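Decaprenyl diphosphate synthase (Rhodobacter capsulatus, PDB 3MZV) probably makes the all-trans octaprenyl or decaprenyl diphosphate that supplies the side chain of isoprenoid quinones, adding isopentenyl units to farnesyl diphosphate with magnesium as cofactor. Local coordinates at residues B[197-200]-B[201-204]; B[206-209]-B[210-214]. All blocks are in the same frame, centred on the assembly; numbering follows the deposited sequence.

Contact 1 of 2, residues B[197-200]-B[201-204]; sequences APED and QVQA
With CG of Q201 anti to its carbonyl carbon (chi1 -68°) and the chain extended beyond CG, the carboxamide runs back alongside the ring of P198, the two side chains pointing the same way. NE2 of Q201 comes to 3.8 Å from CG of P198, a van der Waals approach, while CB of A197 stands 4.1 Å from CB of Q201. V202 places CG2 anti to its carbonyl carbon, beside its own N, and this methyl lies 3.6 Å from O of P198. OE1 of E199 lies 3.8 Å from CB of V202; the same OE1 forms a salt bridge with R139.

This is the first turn of helix 199-224, with P198 as N-cap residue. O of P198 accepts from V202 N at 3.0 Å, with the donor in the carbonyl plane, and receives a second, weak bond from Q201 N, bent to 124°. The next rung, Q203 N to O of E199, is 2.9 Å long and nearly straight. A204 N reaches O of D200 from above the carbonyl plane. V202 and A197 are buried: V202 leans on E189 and I193 of helix 169-194, and A197 touches V68.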
# COMPACT_ATOMS: atom_id res chain seq x y z
N ALA B 197 23.30 -11.51 14.02
CA ALA B 197 23.55 -12.93 14.17
C ALA B 197 24.37 -13.44 12.99
O ALA B 197 24.30 -12.87 11.92
CB ALA B 197 22.23 -13.76 14.31
N PRO B 198 25.13 -14.54 13.20
CA PRO B 198 25.80 -15.24 12.11
C PRO B 198 24.78 -15.60 11.01
O PRO B 198 23.60 -15.88 11.31
CB PRO B 198 26.31 -16.53 12.79
CG PRO B 198 26.45 -16.15 14.23
CD PRO B 198 25.31 -15.22 14.49
N GLU B 199 25.23 -15.59 9.76
CA GLU B 199 24.31 -15.79 8.65
C GLU B 199 23.62 -17.18 8.69
O GLU B 199 22.47 -17.29 8.30
CB GLU B 199 24.99 -15.51 7.30
CG GLU B 199 25.29 -14.00 7.01
CD GLU B 199 24.04 -13.11 7.19
OE1 GLU B 199 22.93 -13.55 6.77
OE2 GLU B 199 24.17 -12.01 7.75
N ASP B 200 24.28 -18.22 9.18
CA ASP B 200 23.59 -19.48 9.32
C ASP B 200 22.42 -19.45 10.31
O ASP B 200 21.45 -20.18 10.13
CB ASP B 200 24.55 -20.67 9.61
CG ASP B 200 25.26 -20.58 10.97
OD1 ASP B 200 25.41 -19.51 11.56
OD2 ASP B 200 25.76 -21.63 11.44
N GLN B 201 22.53 -18.61 11.34
CA GLN B 201 21.42 -18.40 12.27
C GLN B 201 20.31 -17.55 11.65
O GLN B 201 19.12 -17.83 11.89
CB GLN B 201 21.90 -17.80 13.60
CG GLN B 201 22.76 -18.82 14.43
CD GLN B 201 23.31 -18.24 15.73
OE1 GLN B 201 22.70 -17.37 16.36
NE2 GLN B 201 24.48 -18.73 16.13
N VAL B 202 20.68 -16.52 10.88
CA VAL B 202 19.69 -15.76 10.12
C VAL B 202 18.90 -16.68 9.22
O VAL B 202 17.69 -16.64 9.22
CB VAL B 202 20.32 -14.66 9.26
CG1 VAL B 202 19.27 -13.97 8.39
CG2 VAL B 202 21.08 -13.62 10.14
N GLN B 203 19.59 -17.54 8.47
CA GLN B 203 18.91 -18.47 7.59
C GLN B 203 18.02 -19.45 8.37
O GLN B 203 16.90 -19.73 7.95
CB GLN B 203 19.94 -19.21 6.69
CG GLN B 203 19.30 -20.20 5.71
CD GLN B 203 18.47 -19.51 4.64
OE1 GLN B 203 18.82 -18.41 4.17
NE2 GLN B 203 17.34 -20.13 4.26
N ALA B 204 18.48 -19.93 9.53
CA ALA B 204 17.69 -20.86 10.32
C ALA B 204 16.44 -20.15 10.81
O ALA B 204 15.37 -20.73 10.82
CB ALA B 204 18.46 -21.42 11.50

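Contact 2 of 2, residues B[206-209]-B[210-214]; sequences FDYG and DALGI
Y208 and L212, one helical turn apart, lie side by side and point the same way. The i to i+4 spacing sets both on one flank, and with CG anti to the backbone N in each (chi1 172° and -170°) they run alongside each other. CD2 of L212 meets the outer end of the ring obliquely, 3.9 Å from CE2 of Y208 and 3.6 Å from its OH. That hydroxyl is hydrogen-bonded to the carbonyl of L321, and L60 and L324 touch both side chains. A phenylalanine in place of Y208 would probably keep much of the ring packing but leave the L321 carbonyl without this hydroxyl partner.

F206 and D210 repeat the i to i+4 spacing on another flank, CB of D210 standing obliquely 4.3 Å from CE1 of the phenyl ring. Beneath them the alpha-helical ladder is regular: D210 N donates to O of F206 at 2.8 Å, and G213 N to O of G209 at 2.9 Å. A water donates to both O of D207 and OD2 of D210, the latter at 2.8 Å. OD2 also forms a salt bridge with R177 of helix 169-194, so this oxygen of the buried D210 has a water and a guanidinium as partners, a setting likely to stabilise its negative charge.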
# COMPACT_ATOMS: atom_id res chain seq x y z
N PHE B 206 14.95 -17.65 9.37
CA PHE B 206 14.09 -17.54 8.18
C PHE B 206 13.30 -18.85 7.97
O PHE B 206 12.09 -18.80 7.77
CB PHE B 206 14.92 -17.20 6.91
CG PHE B 206 14.11 -17.16 5.64
CD1 PHE B 206 13.91 -18.32 4.88
CD2 PHE B 206 13.54 -15.97 5.19
CE1 PHE B 206 13.15 -18.31 3.71
CE2 PHE B 206 12.79 -15.92 3.98
CZ PHE B 206 12.59 -17.09 3.24
N ASP B 207 14.00 -19.99 8.03
CA ASP B 207 13.44 -21.29 7.71
C ASP B 207 12.40 -21.63 8.77
O ASP B 207 11.33 -22.14 8.42
CB ASP B 207 14.51 -22.40 7.67
CG ASP B 207 15.48 -22.28 6.50
OD1 ASP B 207 15.25 -21.52 5.54
OD2 ASP B 207 16.51 -22.95 6.55
N TYR B 208 12.69 -21.31 10.03
CA TYR B 208 11.71 -21.45 11.12
C TYR B 208 10.44 -20.71 10.83
O TYR B 208 9.34 -21.26 10.90
CB TYR B 208 12.27 -21.04 12.49
CG TYR B 208 11.22 -21.01 13.58
CD1 TYR B 208 10.78 -22.20 14.21
CD2 TYR B 208 10.60 -19.83 13.95
CE1 TYR B 208 9.79 -22.18 15.23
CE2 TYR B 208 9.61 -19.80 14.95
CZ TYR B 208 9.22 -20.96 15.58
OH TYR B 208 8.25 -20.86 16.54
N GLY B 209 10.58 -19.43 10.50
CA GLY B 209 9.43 -18.62 10.27
C GLY B 209 8.63 -19.06 9.06
O GLY B 209 7.42 -19.08 9.11
N ASP B 210 9.32 -19.39 7.97
CA ASP B 210 8.68 -19.87 6.74
C ASP B 210 7.84 -21.12 7.02
O ASP B 210 6.68 -21.18 6.68
CB ASP B 210 9.77 -20.19 5.69
CG ASP B 210 9.23 -20.81 4.42
OD1 ASP B 210 8.49 -20.15 3.65
OD2 ASP B 210 9.58 -21.99 4.17
N ALA B 211 8.44 -22.11 7.66
CA ALA B 211 7.72 -23.35 8.01
C ALA B 211 6.53 -23.10 8.96
O ALA B 211 5.45 -23.68 8.83
CB ALA B 211 8.72 -24.38 8.63
N LEU B 212 6.73 -22.30 9.99
CA LEU B 212 5.65 -22.03 10.92
C LEU B 212 4.50 -21.34 10.22
O LEU B 212 3.33 -21.59 10.56
CB LEU B 212 6.14 -21.18 12.11
CG LEU B 212 5.27 -20.94 13.35
CD1 LEU B 212 5.26 -22.15 14.22
CD2 LEU B 212 5.85 -19.71 14.10
N GLY B 213 4.80 -20.39 9.33
CA GLY B 213 3.76 -19.64 8.63
C GLY B 213 2.96 -20.53 7.68
O GLY B 213 1.74 -20.45 7.62
N ILE B 214 3.69 -21.40 6.96
CA ILE B 214 3.06 -22.42 6.16
C ILE B 214 2.12 -23.30 7.02
O ILE B 214 0.95 -23.40 6.69
CB ILE B 214 4.06 -23.27 5.42
CG1 ILE B 214 4.72 -22.46 4.33
CG2 ILE B 214 3.32 -24.53 4.78
CD1 ILE B 214 5.99 -23.06 3.82
O HOH W 1 11.07 -23.66 5.92

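Overall arrangement
Contacts 1 and 2 are successive pieces of one element, helix 199-224, with centres about 14 Å apart. Contact 1 sits at the helix start, its centre about 23 Å from that of the chain, and four of its eight touching residues are exposed; contact 2 lies about 11 Å from the chain centre, with six of eight buried. Both lean on helix 169-194, but 206-214 also meets helices 56-67, 290-308 and 316-328, as befits a central helix of the all-helical isoprenoid synthase fold. The chemistry follows: 197-204 combines a proline at the N-cap position with exposed polar side chains such as E199 and D200, whereas 206-214 pairs apolar surfaces and supplies its buried polar groups with specific partners.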